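PDB 5V9X: ATP-dependent DNA helicase, which probably couples ATP hydrolysis to 3'-to-5' tracking along single-stranded DNA, unwinding RNA:DNA hybrids as it moves. Local coordinates for residues R779-P791 with L801-A815. Sequence-based numbering, arbitrary orientation.
Sequences RFRECAARALLLP and LWHQRQRAAQLLDIA
Phe-780 lies flat against Leu-812: Leu-812 CD1 sits over the middle of the Phe-780 ring, 3.6 Å from its centroid and almost straight above it, a CH-pi contact. With CG anti to the backbone N (chi1 -180°), the ring reaches the second helix as a knob among Ala-808, Leu-811, Leu-812 and Ala-815. Leu-811 CG and the carbonyl O of Ala-808 lie at its edge, and Ile-823 and Val-824 of helix 822-835 also touch this side chain.

Leu-790 adds a second apolar patch: its CD2 packs 3.6 Å from Ala-808 CA and also meets Leu-811 CD2, while its CD1 meets the CB of Ala-808. Beside it, Pro-791 rests on the aliphatic part of Arg-807, with 3.6 Å between Pro-791 CG and Arg-807 CD.

The small side chain of Ala-808 marks where the helices come close: their axes pass 9.3 Å apart at 101°. Helix 774-786 ends in a Schellman motif, with Leu-788 at positive phi, and the chain turns back so that Leu-790 and Pro-791 meet the same helix as Phe-780. These are two consecutive helices of the DEAD/H-associated region, joined by a loop and packed nearly at right angles; the nearest atom of the contact is about 8 Å from the bound DNA strand, so the contact does not touch it.

Polar contacts cluster round Arg-781, the second knob, set among Leu-801, Gln-804, Arg-805 and Ala-808. Its CD runs alongside Arg-805 CG, 3.6 Å away, before the chain bends at chi3 (55°). NH1 then makes a weak hydrogen bond to Gln-804 OE1 (3.5 Å), with the amide nearly coplanar with the guanidinium, and also hydrogen-bonds Asp-551 O. The main partner of this buried group is Glu-574, on NE; Glu-782 OE2 adds a salt bridge at NH2. Glu-574 also pairs with Arg-805, which would offset the like charges of the two arginines.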
ATOM      1  N   ARG A 779       7.617   0.775  15.915  1.00 54.20           N
ATOM      2  CA  ARG A 779       6.248   0.281  15.868  1.00 49.16           C
ATOM      3  C   ARG A 779       5.557   0.362  17.223  1.00 52.62           C
ATOM      4  O   ARG A 779       4.323   0.384  17.270  1.00 55.46           O
ATOM      5  CB  ARG A 779       6.227  -1.151  15.330  1.00 43.88           C
ATOM      6  CG  ARG A 779       6.783  -1.279  13.914  1.00 43.05           C
ATOM      7  CD  ARG A 779       6.049  -0.366  12.938  1.00 43.74           C
ATOM      8  NE  ARG A 779       6.703  -0.301  11.634  1.00 46.53           N
ATOM      9  CZ  ARG A 779       6.304  -0.972  10.557  1.00 47.88           C
ATOM     10  NH1 ARG A 779       5.242  -1.765  10.623  1.00 43.54           N
ATOM     11  NH2 ARG A 779       6.964  -0.849   9.412  1.00 48.86           N
ATOM     12  N   PHE A 780       6.313   0.417  18.322  1.00 50.88           N
ATOM     13  CA  PHE A 780       5.692   0.703  19.613  1.00 47.48           C
ATOM     14  C   PHE A 780       5.213   2.148  19.676  1.00 48.94           C
ATOM     15  O   PHE A 780       4.173   2.437  20.277  1.00 53.23           O
ATOM     16  CB  PHE A 780       6.668   0.413  20.755  1.00 46.62           C
ATOM     17  CG  PHE A 780       6.099   0.684  22.124  1.00 49.12           C
ATOM     18  CD1 PHE A 780       5.440  -0.313  22.824  1.00 53.17           C
ATOM     19  CD2 PHE A 780       6.227   1.935  22.712  1.00 54.71           C
ATOM     20  CE1 PHE A 780       4.918  -0.069  24.085  1.00 61.70           C
ATOM     21  CE2 PHE A 780       5.703   2.188  23.970  1.00 59.57           C
ATOM     22  CZ  PHE A 780       5.050   1.184  24.658  1.00 63.16           C
ATOM     23  N   ARG A 781       5.966   3.071  19.072  1.00 43.32           N
ATOM     24  CA  ARG A 781       5.545   4.468  19.038  1.00 51.33           C
ATOM     25  C   ARG A 781       4.292   4.641  18.189  1.00 50.56           C
ATOM     26  O   ARG A 781       3.314   5.261  18.627  1.00 48.90           O
ATOM     27  CB  ARG A 781       6.677   5.347  18.505  1.00 53.74           C
ATOM     28  CG  ARG A 781       6.242   6.770  18.190  1.00 52.91           C
ATOM     29  CD  ARG A 781       7.322   7.544  17.458  1.00 55.59           C
ATOM     30  NE  ARG A 781       7.770   6.870  16.241  1.00 58.39           N
ATOM     31  CZ  ARG A 781       7.099   6.872  15.092  1.00 60.31           C
ATOM     32  NH1 ARG A 781       5.937   7.505  14.998  1.00 64.17           N
ATOM     33  NH2 ARG A 781       7.588   6.235  14.037  1.00 53.76           N
ATOM     34  N   GLU A 782       4.306   4.105  16.964  1.00 49.99           N
ATOM     35  CA  GLU A 782       3.141   4.220  16.091  1.00 51.75           C
ATOM     36  C   GLU A 782       1.914   3.566  16.719  1.00 53.62           C
ATOM     37  O   GLU A 782       0.792   4.067  16.575  1.00 53.99           O
ATOM     38  CB  GLU A 782       3.442   3.598  14.725  1.00 51.75           C
ATOM     39  CG  GLU A 782       4.589   4.253  13.960  1.00 52.02           C
ATOM     40  CD  GLU A 782       4.926   3.518  12.671  1.00 56.08           C
ATOM     41  OE1 GLU A 782       4.292   2.476  12.394  1.00 56.76           O
ATOM     42  OE2 GLU A 782       5.827   3.977  11.934  1.00 55.00           O
ATOM     43  N   CYS A 783       2.107   2.448  17.425  1.00 51.18           N
ATOM     44  CA  CYS A 783       0.984   1.783  18.079  1.00 52.20           C
ATOM     45  C   CYS A 783       0.448   2.614  19.239  1.00 55.13           C
ATOM     46  O   CYS A 783      -0.768   2.796  19.375  1.00 60.29           O
ATOM     47  CB  CYS A 783       1.399   0.393  18.562  1.00 51.12           C
ATOM     48  SG  CYS A 783       1.441  -0.871  17.268  1.00 55.50           S
ATOM     49  N   ALA A 784       1.342   3.129  20.089  1.00 51.93           N
ATOM     50  CA  ALA A 784       0.904   3.922  21.234  1.00 53.46           C
ATOM     51  C   ALA A 784       0.124   5.152  20.790  1.00 56.22           C
ATOM     52  O   ALA A 784      -0.908   5.489  21.381  1.00 54.60           O
ATOM     53  CB  ALA A 784       2.108   4.328  22.085  1.00 51.50           C
ATOM     54  N   ALA A 785       0.599   5.832  19.742  1.00 55.19           N
ATOM     55  CA  ALA A 785      -0.096   7.016  19.253  1.00 45.58           C
ATOM     56  C   ALA A 785      -1.436   6.654  18.623  1.00 53.74           C
ATOM     57  O   ALA A 785      -2.439   7.340  18.852  1.00 50.13           O
ATOM     58  CB  ALA A 785       0.782   7.764  18.251  1.00 45.31           C
ATOM     59  N   ARG A 786      -1.472   5.578  17.831  1.00 55.34           N
ATOM     60  CA  ARG A 786      -2.720   5.170  17.193  1.00 55.81           C
ATOM     61  C   ARG A 786      -3.771   4.778  18.225  1.00 63.29           C
ATOM     62  O   ARG A 786      -4.966   5.025  18.022  1.00 66.39           O
ATOM     63  CB  ARG A 786      -2.454   4.014  16.221  1.00 50.12           C
ATOM     64  CG  ARG A 786      -3.655   3.610  15.376  1.00 48.98           C
ATOM     65  CD  ARG A 786      -3.275   2.636  14.265  1.00 47.66           C
ATOM     66  NE  ARG A 786      -1.931   2.090  14.427  1.00 49.72           N
ATOM     67  CZ  ARG A 786      -0.971   2.175  13.510  1.00 48.27           C
ATOM     68  NH1 ARG A 786      -1.210   2.775  12.354  1.00 45.57           N
ATOM     69  NH2 ARG A 786       0.226   1.650  13.741  1.00 48.32           N
ATOM     70  N   ALA A 787      -3.346   4.183  19.344  1.00 62.28           N
ATOM     71  CA  ALA A 787      -4.254   3.850  20.434  1.00 62.24           C
ATOM     72  C   ALA A 787      -4.671   5.067  21.255  1.00 58.02           C
ATOM     73  O   ALA A 787      -5.448   4.904  22.202  1.00 58.13           O
ATOM     74  CB  ALA A 787      -3.614   2.806  21.353  1.00 64.24           C
ATOM     75  N   LEU A 788      -4.169   6.260  20.922  1.00 56.69           N
ATOM     76  CA  LEU A 788      -4.525   7.512  21.589  1.00 54.82           C
ATOM     77  C   LEU A 788      -4.086   7.541  23.051  1.00 57.05           C
ATOM     78  O   LEU A 788      -4.775   8.110  23.901  1.00 58.14           O
ATOM     79  CB  LEU A 788      -6.031   7.792  21.483  1.00 53.26           C
ATOM     80  CG  LEU A 788      -6.640   7.762  20.081  1.00 53.15           C
ATOM     81  CD1 LEU A 788      -8.158   7.857  20.151  1.00 53.23           C
ATOM     82  CD2 LEU A 788      -6.066   8.883  19.236  1.00 51.88           C
ATOM     83  N   LEU A 789      -2.935   6.943  23.357  1.00 58.96           N
ATOM     84  CA  LEU A 789      -2.451   6.857  24.728  1.00 60.14           C
ATOM     85  C   LEU A 789      -1.320   7.825  25.043  1.00 60.63           C
ATOM     86  O   LEU A 789      -1.081   8.105  26.224  1.00 61.76           O
ATOM     87  CB  LEU A 789      -1.975   5.432  25.031  1.00 63.95           C
ATOM     88  CG  LEU A 789      -3.038   4.342  24.919  1.00 68.48           C
ATOM     89  CD1 LEU A 789      -2.417   2.990  25.176  1.00 67.19           C
ATOM     90  CD2 LEU A 789      -4.175   4.600  25.893  1.00 74.22           C
ATOM     91  N   LEU A 790      -0.617   8.330  24.031  1.00 60.53           N
ATOM     92  CA  LEU A 790       0.482   9.253  24.274  1.00 58.02           C
ATOM     93  C   LEU A 790      -0.053  10.643  24.606  1.00 57.80           C
ATOM     94  O   LEU A 790      -0.998  11.112  23.968  1.00 57.45           O
ATOM     95  CB  LEU A 790       1.395   9.340  23.055  1.00 59.35           C
ATOM     96  CG  LEU A 790       2.239   8.120  22.697  1.00 60.79           C
ATOM     97  CD1 LEU A 790       3.102   8.427  21.485  1.00 48.25           C
ATOM     98  CD2 LEU A 790       3.093   7.700  23.882  1.00 50.05           C
ATOM     99  N   PRO A 791       0.532  11.322  25.593  1.00 64.91           N
ATOM    100  CA  PRO A 791       0.149  12.717  25.850  1.00 67.04           C
ATOM    101  C   PRO A 791       0.610  13.613  24.709  1.00 71.12           C
ATOM    102  O   PRO A 791       1.760  13.540  24.270  1.00 74.18           O
ATOM    103  CB  PRO A 791       0.867  13.048  27.164  1.00 67.83           C
ATOM    104  CG  PRO A 791       2.013  12.095  27.218  1.00 67.39           C
ATOM    105  CD  PRO A 791       1.548  10.837  26.542  1.00 66.32           C
ATOM    106  N   LEU A 801       6.514  14.832  15.811  1.00 65.70           N
ATOM    107  CA  LEU A 801       7.167  13.529  15.825  1.00 61.23           C
ATOM    108  C   LEU A 801       8.211  13.438  16.932  1.00 66.07           C
ATOM    109  O   LEU A 801       8.363  12.386  17.564  1.00 67.66           O
ATOM    110  CB  LEU A 801       7.791  13.242  14.461  1.00 55.79           C
ATOM    111  CG  LEU A 801       7.991  11.769  14.113  1.00 55.92           C
ATOM    112  CD1 LEU A 801       6.713  10.981  14.350  1.00 61.13           C
ATOM    113  CD2 LEU A 801       8.416  11.648  12.672  1.00 52.62           C
ATOM    114  N   TRP A 802       8.935  14.533  17.190  1.00 68.92           N
ATOM    115  CA  TRP A 802       9.903  14.527  18.282  1.00 68.36           C
ATOM    116  C   TRP A 802       9.226  14.280  19.623  1.00 69.61           C
ATOM    117  O   TRP A 802       9.832  13.694  20.528  1.00 66.28           O
ATOM    118  CB  TRP A 802      10.677  15.848  18.318  1.00 69.12           C
ATOM    119  CG  TRP A 802       9.857  17.036  18.743  1.00 77.76           C
ATOM    120  CD1 TRP A 802       9.229  17.932  17.927  1.00 84.16           C
ATOM    121  CD2 TRP A 802       9.583  17.463  20.088  1.00 81.63           C
ATOM    122  NE1 TRP A 802       8.582  18.885  18.676  1.00 85.38           N
ATOM    123  CE2 TRP A 802       8.781  18.619  20.005  1.00 83.82           C
ATOM    124  CE3 TRP A 802       9.936  16.978  21.352  1.00 81.51           C
ATOM    125  CZ2 TRP A 802       8.328  19.298  21.135  1.00 82.85           C
ATOM    126  CZ3 TRP A 802       9.483  17.652  22.474  1.00 83.95           C
ATOM    127  CH2 TRP A 802       8.688  18.800  22.357  1.00 85.22           C
ATOM    128  N   HIS A 803       7.972  14.714  19.766  1.00 71.32           N
ATOM    129  CA  HIS A 803       7.264  14.576  21.032  1.00 65.90           C
ATOM    130  C   HIS A 803       6.635  13.196  21.175  1.00 63.73           C
ATOM    131  O   HIS A 803       6.607  12.638  22.279  1.00 62.91           O
ATOM    132  CB  HIS A 803       6.203  15.667  21.151  1.00 64.10           C
ATOM    133  CG  HIS A 803       5.527  15.709  22.485  1.00 63.65           C
ATOM    134  ND1 HIS A 803       4.178  15.475  22.643  1.00 63.41           N
ATOM    135  CD2 HIS A 803       6.014  15.958  23.723  1.00 64.37           C
ATOM    136  CE1 HIS A 803       3.863  15.580  23.920  1.00 64.03           C
ATOM    137  NE2 HIS A 803       4.959  15.871  24.598  1.00 66.01           N
ATOM    138  N   GLN A 804       6.113  12.639  20.079  1.00 63.79           N
ATOM    139  CA  GLN A 804       5.680  11.245  20.100  1.00 60.35           C
ATOM    140  C   GLN A 804       6.821  10.337  20.535  1.00 66.52           C
ATOM    141  O   GLN A 804       6.655   9.496  21.424  1.00 74.86           O
ATOM    142  CB  GLN A 804       5.160  10.827  18.723  1.00 55.21           C
ATOM    143  CG  GLN A 804       3.753  11.300  18.400  1.00 55.17           C
ATOM    144  CD  GLN A 804       3.201  10.669  17.133  1.00 54.77           C
ATOM    145  OE1 GLN A 804       3.810   9.767  16.559  1.00 52.79           O
ATOM    146  NE2 GLN A 804       2.042  11.141  16.692  1.00 53.79           N
ATOM    147  N   ARG A 805       7.999  10.514  19.931  1.00 64.16           N
ATOM    148  CA  ARG A 805       9.149   9.677  20.263  1.00 65.18           C
ATOM    149  C   ARG A 805       9.517   9.794  21.736  1.00 66.71           C
ATOM    150  O   ARG A 805       9.725   8.784  22.416  1.00 63.01           O
ATOM    151  CB  ARG A 805      10.339  10.064  19.387  1.00 66.94           C
ATOM    152  CG  ARG A 805      10.151   9.745  17.925  1.00 64.76           C
ATOM    153  CD  ARG A 805      11.034  10.619  17.068  1.00 62.91           C
ATOM    154  NE  ARG A 805      11.023  10.187  15.678  1.00 60.42           N
ATOM    155  CZ  ARG A 805      11.462  10.929  14.668  1.00 65.81           C
ATOM    156  NH1 ARG A 805      11.942  12.143  14.899  1.00 68.34           N
ATOM    157  NH2 ARG A 805      11.421  10.455  13.431  1.00 66.14           N
ATOM    158  N   GLN A 806       9.602  11.025  22.244  1.00 73.23           N
ATOM    159  CA  GLN A 806      10.001  11.231  23.633  1.00 77.75           C
ATOM    160  C   GLN A 806       9.020  10.572  24.595  1.00 76.49           C
ATOM    161  O   GLN A 806       9.423   9.841  25.506  1.00 74.77           O
ATOM    162  CB  GLN A 806      10.122  12.727  23.921  1.00 83.62           C
ATOM    163  CG  GLN A 806      10.373  13.064  25.379  1.00 88.89           C
ATOM    164  CD  GLN A 806      10.558  14.551  25.601  1.00 90.77           C
ATOM    165  OE1 GLN A 806       9.788  15.184  26.324  1.00 90.81           O
ATOM    166  NE2 GLN A 806      11.583  15.119  24.977  1.00 91.99           N
ATOM    167  N   ARG A 807       7.720  10.812  24.401  1.00 75.87           N
ATOM    168  CA  ARG A 807       6.728  10.229  25.297  1.00 75.20           C
ATOM    169  C   ARG A 807       6.606   8.723  25.095  1.00 71.19           C
ATOM    170  O   ARG A 807       6.423   7.978  26.063  1.00 74.73           O
ATOM    171  CB  ARG A 807       5.374  10.908  25.099  1.00 77.37           C
ATOM    172  CG  ARG A 807       5.329  12.360  25.547  1.00 80.74           C
ATOM    173  CD  ARG A 807       5.605  12.499  27.037  1.00 85.54           C
ATOM    174  NE  ARG A 807       5.352  13.860  27.505  1.00 91.50           N
ATOM    175  CZ  ARG A 807       6.236  14.849  27.436  1.00 95.26           C
ATOM    176  NH1 ARG A 807       7.437  14.630  26.918  1.00 99.09           N
ATOM    177  NH2 ARG A 807       5.922  16.058  27.881  1.00 94.32           N
ATOM    178  N   ALA A 808       6.702   8.253  23.847  1.00 66.37           N
ATOM    179  CA  ALA A 808       6.605   6.818  23.594  1.00 61.99           C
ATOM    180  C   ALA A 808       7.816   6.077  24.150  1.00 64.34           C
ATOM    181  O   ALA A 808       7.675   5.014  24.766  1.00 63.44           O
ATOM    182  CB  ALA A 808       6.451   6.545  22.098  1.00 54.38           C
ATOM    183  N   ALA A 809       9.017   6.620  23.935  1.00 64.77           N
ATOM    184  CA  ALA A 809      10.216   5.999  24.486  1.00 64.42           C
ATOM    185  C   ALA A 809      10.182   6.006  26.008  1.00 71.70           C
ATOM    186  O   ALA A 809      10.483   4.995  26.653  1.00 80.04           O
ATOM    187  CB  ALA A 809      11.468   6.706  23.970  1.00 63.45           C
ATOM    188  N   GLN A 810       9.809   7.142  26.602  1.00 70.73           N
ATOM    189  CA  GLN A 810       9.679   7.212  28.052  1.00 72.16           C
ATOM    190  C   GLN A 810       8.566   6.311  28.571  1.00 73.72           C
ATOM    191  O   GLN A 810       8.603   5.907  29.739  1.00 77.51           O
ATOM    192  CB  GLN A 810       9.448   8.664  28.483  1.00 71.73           C
ATOM    193  CG  GLN A 810      10.734   9.483  28.568  1.00 76.21           C
ATOM    194  CD  GLN A 810      10.503  10.978  28.454  1.00 80.94           C
ATOM    195  OE1 GLN A 810       9.382  11.433  28.221  1.00 83.34           O
ATOM    196  NE2 GLN A 810      11.572  11.751  28.610  1.00 80.28           N
ATOM    197  N   LEU A 811       7.582   5.982  27.732  1.00 71.39           N
ATOM    198  CA  LEU A 811       6.548   5.036  28.139  1.00 71.97           C
ATOM    199  C   LEU A 811       7.025   3.595  27.998  1.00 72.31           C
ATOM    200  O   LEU A 811       6.717   2.753  28.849  1.00 74.51           O
ATOM    201  CB  LEU A 811       5.272   5.263  27.323  1.00 69.33           C
ATOM    202  CG  LEU A 811       4.143   4.230  27.438  1.00 62.75           C
ATOM    203  CD1 LEU A 811       3.730   4.018  28.887  1.00 62.83           C
ATOM    204  CD2 LEU A 811       2.944   4.651  26.595  1.00 54.54           C
ATOM    205  N   LEU A 812       7.778   3.294  26.937  1.00 72.04           N
ATOM    206  CA  LEU A 812       8.231   1.923  26.716  1.00 73.04           C
ATOM    207  C   LEU A 812       9.169   1.463  27.823  1.00 84.01           C
ATOM    208  O   LEU A 812       9.104   0.306  28.257  1.00 91.76           O
ATOM    209  CB  LEU A 812       8.916   1.802  25.356  1.00 69.71           C
ATOM    210  CG  LEU A 812       9.492   0.418  25.050  1.00 66.40           C
ATOM    211  CD1 LEU A 812       8.396  -0.637  25.065  1.00 62.92           C
ATOM    212  CD2 LEU A 812      10.225   0.415  23.720  1.00 63.92           C
ATOM    213  N   ASP A 813      10.051   2.351  28.293  1.00 87.51           N
ATOM    214  CA  ASP A 813      10.942   2.002  29.397  1.00 90.45           C
ATOM    215  C   ASP A 813      10.173   1.572  30.638  1.00 89.22           C
ATOM    216  O   ASP A 813      10.723   0.853  31.479  1.00 90.96           O
ATOM    217  CB  ASP A 813      11.858   3.182  29.731  1.00 97.43           C
ATOM    218  CG  ASP A 813      12.870   3.465  28.634  1.00104.95           C
ATOM    219  OD1 ASP A 813      12.838   2.768  27.597  1.00106.21           O
ATOM    220  OD2 ASP A 813      13.698   4.385  28.811  1.00108.74           O
ATOM    221  N   ILE A 814       8.917   1.993  30.768  1.00 83.14           N
ATOM    222  CA  ILE A 814       8.066   1.518  31.850  1.00 82.67           C
ATOM    223  C   ILE A 814       7.249   0.299  31.428  1.00 83.92           C
ATOM    224  O   ILE A 814       6.957  -0.568  32.258  1.00 85.85           O
ATOM    225  CB  ILE A 814       7.151   2.656  32.335  1.00 81.11           C
ATOM    226  CG1 ILE A 814       7.980   3.902  32.663  1.00 85.67           C
ATOM    227  CG2 ILE A 814       6.337   2.223  33.547  1.00 76.82           C
ATOM    228  CD1 ILE A 814       9.057   3.666  33.701  1.00 87.66           C
ATOM    229  N   ALA A 815       6.884   0.205  30.146  1.00 82.61           N
ATOM    230  CA  ALA A 815       6.058  -0.904  29.681  1.00 80.10           C
ATOM    231  C   ALA A 815       6.855  -2.190  29.510  1.00 80.18           C
ATOM    232  O   ALA A 815       6.282  -3.280  29.612  1.00 78.82           O
ATOM    233  CB  ALA A 815       5.371  -0.534  28.368  1.00 75.07           C
TER